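Long-range contact in cellulase CEL9M (Clostridium cellulolyticum, PDB 1IA6), which probably hydrolyses internal beta-1,4-glucosidic linkages in cellulose and related beta-glucans, as a family 9 glycoside hydrolase: residues N246-M254 with Y276-W287. Residues are numbered along the deposited sequence; the frame is centred on the assembly and turned at random.
Sequences NKMQDKWTM and YKDAIEFNFNYW. Unlike the reference sequence in segment 276-287: F282 (reference Ile).
N283 and W287, one turn apart on the helix, bind the backbone carbonyls of the loop 246-254 at the buried end of the contact. The amide of N283, with CG anti to its own N (chi1 174°), gives ND2 to D250 O at 3.0 Å, almost straight at 174°, and also to W252 O, through a more bent bond. W287 NE1 meets W252 O at 2.9 Å from the face of the carbonyl plane opposite to N283 ND2, so this oxygen accepts two bonds. Next along the loop, T253 CB lies 3.7 Å from W287 CZ2, while T253 OG1 bonds E313 of helix 306-323. An Asx turn, with D250 OD1 accepting from W252 N, shapes this part of the loop between helices 228-236 and 260-271 in the helical barrel of the family 9 module. On the looser outer side, exposed Q249 and K251 make CH-pi contacts in place of direct hydrogen bonds: Q249 CB sits over a face of the F282 ring, 3.9 Å from its centroid, and K251 lays CB and CG across Y286. A water bound to Y286 OH makes a weak bond to K251 NZ. Toward the helix N-terminus, A279 CA makes a CA-H...O contact of 3.2 Å with M248 O, a water accepts from D250 N and donates to A279 O, and M248 CE, on a bent chain, meets Y276 CD1 at 3.6 Å.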
loop_
_atom_site.group_PDB
_atom_site.type_symbol
_atom_site.label_atom_id
_atom_site.label_comp_id
_atom_site.label_asym_id
_atom_site.label_seq_id
_atom_site.Cartn_x
_atom_site.Cartn_y
_atom_site.Cartn_z
ATOM N N ASN A 246 -6.137 -19.191 -14.937
ATOM C CA ASN A 246 -6.710 -18.031 -15.611
ATOM C C ASN A 246 -6.994 -16.882 -14.645
ATOM O O ASN A 246 -7.962 -16.909 -13.882
ATOM C CB ASN A 246 -7.998 -18.427 -16.333
ATOM C CG ASN A 246 -8.752 -17.232 -16.872
ATOM O OD1 ASN A 246 -8.150 -16.254 -17.313
ATOM N ND2 ASN A 246 -10.078 -17.306 -16.846
ATOM N N LYS A 247 -6.146 -15.862 -14.712
ATOM C CA LYS A 247 -6.254 -14.692 -13.856
ATOM C C LYS A 247 -7.427 -13.790 -14.198
ATOM O O LYS A 247 -7.622 -12.749 -13.566
ATOM C CB LYS A 247 -4.953 -13.881 -13.907
ATOM C CG LYS A 247 -3.839 -14.448 -13.069
ATOM C CD LYS A 247 -4.248 -14.456 -11.606
ATOM C CE LYS A 247 -3.124 -14.945 -10.704
ATOM N NZ LYS A 247 -3.503 -14.830 -9.265
ATOM N N MET A 248 -8.195 -14.168 -15.216
ATOM C CA MET A 248 -9.366 -13.378 -15.595
ATOM C C MET A 248 -10.527 -13.832 -14.713
ATOM O O MET A 248 -11.645 -13.313 -14.788
ATOM C CB MET A 248 -9.703 -13.563 -17.082
ATOM C CG MET A 248 -8.611 -13.055 -18.016
ATOM S SD MET A 248 -8.070 -11.368 -17.611
ATOM C CE MET A 248 -9.173 -10.404 -18.627
ATOM N N GLN A 249 -10.228 -14.818 -13.876
ATOM C CA GLN A 249 -11.171 -15.368 -12.911
ATOM C C GLN A 249 -10.401 -15.414 -11.591
ATOM O O GLN A 249 -10.173 -16.479 -11.015
ATOM C CB GLN A 249 -11.620 -16.773 -13.327
ATOM C CG GLN A 249 -12.714 -16.772 -14.391
ATOM C CD GLN A 249 -13.131 -18.169 -14.806
ATOM O OE1 GLN A 249 -12.955 -19.129 -14.055
ATOM N NE2 GLN A 249 -13.703 -18.288 -15.999
ATOM N N ASP A 250 -10.002 -14.234 -11.128
ATOM C CA ASP A 250 -9.225 -14.085 -9.902
ATOM C C ASP A 250 -10.064 -14.306 -8.649
ATOM O O ASP A 250 -11.028 -13.584 -8.409
ATOM C CB ASP A 250 -8.606 -12.686 -9.853
ATOM C CG ASP A 250 -7.381 -12.623 -8.966
ATOM O OD1 ASP A 250 -7.362 -13.321 -7.934
ATOM O OD2 ASP A 250 -6.442 -11.869 -9.297
ATOM N N LYS A 251 -9.679 -15.296 -7.851
ATOM C CA LYS A 251 -10.388 -15.621 -6.617
ATOM C C LYS A 251 -9.714 -14.967 -5.412
ATOM O O LYS A 251 -10.050 -15.262 -4.264
ATOM C CB LYS A 251 -10.413 -17.139 -6.411
ATOM C CG LYS A 251 -11.087 -17.918 -7.528
ATOM C CD LYS A 251 -10.955 -19.418 -7.289
ATOM C CE LYS A 251 -11.596 -20.217 -8.409
ATOM N NZ LYS A 251 -11.381 -21.679 -8.227
ATOM N N TRP A 252 -8.761 -14.083 -5.681
ATOM C CA TRP A 252 -8.035 -13.396 -4.622
ATOM C C TRP A 252 -8.535 -11.954 -4.587
ATOM O O TRP A 252 -9.731 -11.696 -4.744
ATOM C CB TRP A 252 -6.531 -13.442 -4.924
ATOM C CG TRP A 252 -5.648 -13.345 -3.712
ATOM C CD1 TRP A 252 -4.730 -12.369 -3.438
ATOM C CD2 TRP A 252 -5.587 -14.271 -2.619
ATOM N NE1 TRP A 252 -4.103 -12.629 -2.244
ATOM C CE2 TRP A 252 -4.611 -13.789 -1.719
ATOM C CE3 TRP A 252 -6.265 -15.460 -2.311
ATOM C CZ2 TRP A 252 -4.292 -14.456 -0.529
ATOM C CZ3 TRP A 252 -5.947 -16.124 -1.129
ATOM C CH2 TRP A 252 -4.971 -15.620 -0.253
ATOM N N THR A 253 -7.621 -11.015 -4.376
ATOM C CA THR A 253 -7.986 -9.608 -4.350
ATOM C C THR A 253 -6.745 -8.765 -4.607
ATOM O O THR A 253 -5.651 -9.291 -4.823
ATOM C CB THR A 253 -8.615 -9.202 -2.991
ATOM O OG1 THR A 253 -9.098 -7.854 -3.073
ATOM C CG2 THR A 253 -7.591 -9.297 -1.870
ATOM N N MET A 254 -6.923 -7.453 -4.599
ATOM C CA MET A 254 -5.814 -6.542 -4.815
ATOM C C MET A 254 -4.835 -6.594 -3.644
ATOM O O MET A 254 -5.227 -6.444 -2.488
ATOM C CB MET A 254 -6.339 -5.114 -4.972
ATOM C CG MET A 254 -5.254 -4.045 -4.947
ATOM S SD MET A 254 -5.952 -2.397 -5.184
ATOM C CE MET A 254 -6.497 -2.018 -3.531
ATOM N N TYR A 276 -12.905 -7.924 -19.891
ATOM C CA TYR A 276 -12.494 -7.259 -18.654
ATOM C C TYR A 276 -13.686 -7.055 -17.730
ATOM O O TYR A 276 -13.561 -7.160 -16.511
ATOM C CB TYR A 276 -11.820 -5.918 -18.966
ATOM C CG TYR A 276 -10.652 -6.069 -19.909
ATOM C CD1 TYR A 276 -9.622 -6.964 -19.626
ATOM C CD2 TYR A 276 -10.603 -5.365 -21.113
ATOM C CE1 TYR A 276 -8.576 -7.163 -20.517
ATOM C CE2 TYR A 276 -9.559 -5.557 -22.015
ATOM C CZ TYR A 276 -8.553 -6.460 -21.710
ATOM O OH TYR A 276 -7.538 -6.686 -22.604
ATOM N N LYS A 277 -14.850 -6.771 -18.308
ATOM C CA LYS A 277 -16.049 -6.589 -17.500
ATOM C C LYS A 277 -16.399 -7.912 -16.825
ATOM O O LYS A 277 -16.817 -7.931 -15.669
ATOM C CB LYS A 277 -17.223 -6.119 -18.363
ATOM C CG LYS A 277 -17.046 -4.728 -18.945
ATOM C CD LYS A 277 -18.245 -4.334 -19.790
ATOM C CE LYS A 277 -18.090 -2.931 -20.344
ATOM N NZ LYS A 277 -19.230 -2.564 -21.233
ATOM N N ASP A 278 -16.221 -9.018 -17.545
ATOM C CA ASP A 278 -16.519 -10.331 -16.982
ATOM C C ASP A 278 -15.544 -10.690 -15.861
ATOM O O ASP A 278 -15.926 -11.323 -14.878
ATOM C CB ASP A 278 -16.464 -11.419 -18.062
ATOM C CG ASP A 278 -17.614 -11.325 -19.052
ATOM O OD1 ASP A 278 -18.658 -10.730 -18.711
ATOM O OD2 ASP A 278 -17.477 -11.865 -20.168
ATOM N N ALA A 279 -14.283 -10.300 -16.014
ATOM C CA ALA A 279 -13.279 -10.592 -14.993
ATOM C C ALA A 279 -13.654 -9.916 -13.677
ATOM O O ALA A 279 -13.580 -10.524 -12.608
ATOM C CB ALA A 279 -11.907 -10.117 -15.455
ATOM N N ILE A 280 -14.055 -8.651 -13.760
ATOM C CA ILE A 280 -14.455 -7.898 -12.578
ATOM C C ILE A 280 -15.711 -8.492 -11.948
ATOM O O ILE A 280 -15.781 -8.673 -10.729
ATOM C CB ILE A 280 -14.722 -6.418 -12.933
ATOM C CG1 ILE A 280 -13.417 -5.751 -13.364
ATOM C CG2 ILE A 280 -15.330 -5.694 -11.748
ATOM C CD1 ILE A 280 -12.307 -5.870 -12.348
ATOM N N GLU A 281 -16.703 -8.793 -12.776
ATOM C CA GLU A 281 -17.951 -9.373 -12.285
ATOM C C GLU A 281 -17.698 -10.686 -11.552
ATOM O O GLU A 281 -18.288 -10.942 -10.500
ATOM C CB GLU A 281 -18.915 -9.620 -13.446
ATOM C CG GLU A 281 -19.398 -8.360 -14.136
ATOM C CD GLU A 281 -20.278 -8.663 -15.335
ATOM O OE1 GLU A 281 -21.295 -9.370 -15.163
ATOM O OE2 GLU A 281 -19.953 -8.197 -16.451
ATOM N N PHE A 282 -16.829 -11.522 -12.113
ATOM C CA PHE A 282 -16.507 -12.805 -11.494
ATOM C C PHE A 282 -15.943 -12.597 -10.096
ATOM O O PHE A 282 -16.427 -13.180 -9.123
ATOM C CB PHE A 282 -15.474 -13.574 -12.321
ATOM C CG PHE A 282 -15.037 -14.869 -11.682
ATOM C CD1 PHE A 282 -15.764 -16.038 -11.881
ATOM C CD2 PHE A 282 -13.931 -14.905 -10.839
ATOM C CE1 PHE A 282 -15.396 -17.225 -11.249
ATOM C CE2 PHE A 282 -13.555 -16.086 -10.201
ATOM C CZ PHE A 282 -14.289 -17.249 -10.405
ATOM N N ASN A 283 -14.906 -11.769 -10.002
ATOM C CA ASN A 283 -14.271 -11.504 -8.720
ATOM C C ASN A 283 -15.246 -10.951 -7.691
ATOM O O ASN A 283 -15.264 -11.400 -6.547
ATOM C CB ASN A 283 -13.090 -10.550 -8.898
ATOM C CG ASN A 283 -12.477 -10.134 -7.577
ATOM O OD1 ASN A 283 -12.810 -9.086 -7.032
ATOM N ND2 ASN A 283 -11.591 -10.968 -7.045
ATOM N N PHE A 284 -16.067 -9.986 -8.094
ATOM C CA PHE A 284 -17.031 -9.399 -7.176
ATOM C C PHE A 284 -18.055 -10.424 -6.706
ATOM O O PHE A 284 -18.334 -10.523 -5.511
ATOM C CB PHE A 284 -17.748 -8.212 -7.832
ATOM C CG PHE A 284 -16.878 -6.996 -8.017
ATOM C CD1 PHE A 284 -15.591 -6.948 -7.482
ATOM C CD2 PHE A 284 -17.360 -5.883 -8.698
ATOM C CE1 PHE A 284 -14.798 -5.807 -7.623
ATOM C CE2 PHE A 284 -16.575 -4.736 -8.844
ATOM C CZ PHE A 284 -15.293 -4.700 -8.304
ATOM N N ASN A 285 -18.611 -11.190 -7.639
ATOM C CA ASN A 285 -19.603 -12.201 -7.282
ATOM C C ASN A 285 -18.988 -13.307 -6.436
ATOM O O ASN A 285 -19.667 -13.918 -5.611
ATOM C CB ASN A 285 -20.250 -12.796 -8.537
ATOM C CG ASN A 285 -21.198 -11.826 -9.213
ATOM O OD1 ASN A 285 -21.840 -11.013 -8.548
ATOM N ND2 ASN A 285 -21.301 -11.913 -10.532
ATOM N N TYR A 286 -17.700 -13.558 -6.638
ATOM C CA TYR A 286 -17.004 -14.580 -5.871
ATOM C C TYR A 286 -16.905 -14.127 -4.415
ATOM O O TYR A 286 -17.122 -14.911 -3.493
ATOM C CB TYR A 286 -15.612 -14.818 -6.461
ATOM C CG TYR A 286 -14.843 -15.931 -5.790
ATOM C CD1 TYR A 286 -14.084 -15.691 -4.648
ATOM C CD2 TYR A 286 -14.890 -17.233 -6.290
ATOM C CE1 TYR A 286 -13.388 -16.721 -4.016
ATOM C CE2 TYR A 286 -14.202 -18.270 -5.669
ATOM C CZ TYR A 286 -13.452 -18.007 -4.534
ATOM O OH TYR A 286 -12.763 -19.029 -3.925
ATOM N N TRP A 287 -16.593 -12.851 -4.211
ATOM C CA TRP A 287 -16.489 -12.315 -2.857
ATOM C C TRP A 287 -17.843 -12.221 -2.168
ATOM O O TRP A 287 -17.932 -12.340 -0.951
ATOM C CB TRP A 287 -15.824 -10.933 -2.869
ATOM C CG TRP A 287 -14.341 -11.013 -2.713
ATOM C CD1 TRP A 287 -13.438 -11.455 -3.641
ATOM C CD2 TRP A 287 -13.590 -10.718 -1.531
ATOM N NE1 TRP A 287 -12.172 -11.457 -3.106
ATOM C CE2 TRP A 287 -12.237 -11.010 -1.812
ATOM C CE3 TRP A 287 -13.930 -10.238 -0.258
ATOM C CZ2 TRP A 287 -11.221 -10.836 -0.864
ATOM C CZ3 TRP A 287 -12.918 -10.067 0.684
ATOM C CH2 TRP A 287 -11.580 -10.368 0.372
HETATM O O HOH W 1 -11.108 -11.658 -11.938
HETATM O O HOH W 2 -12.120 -21.606 -4.882
#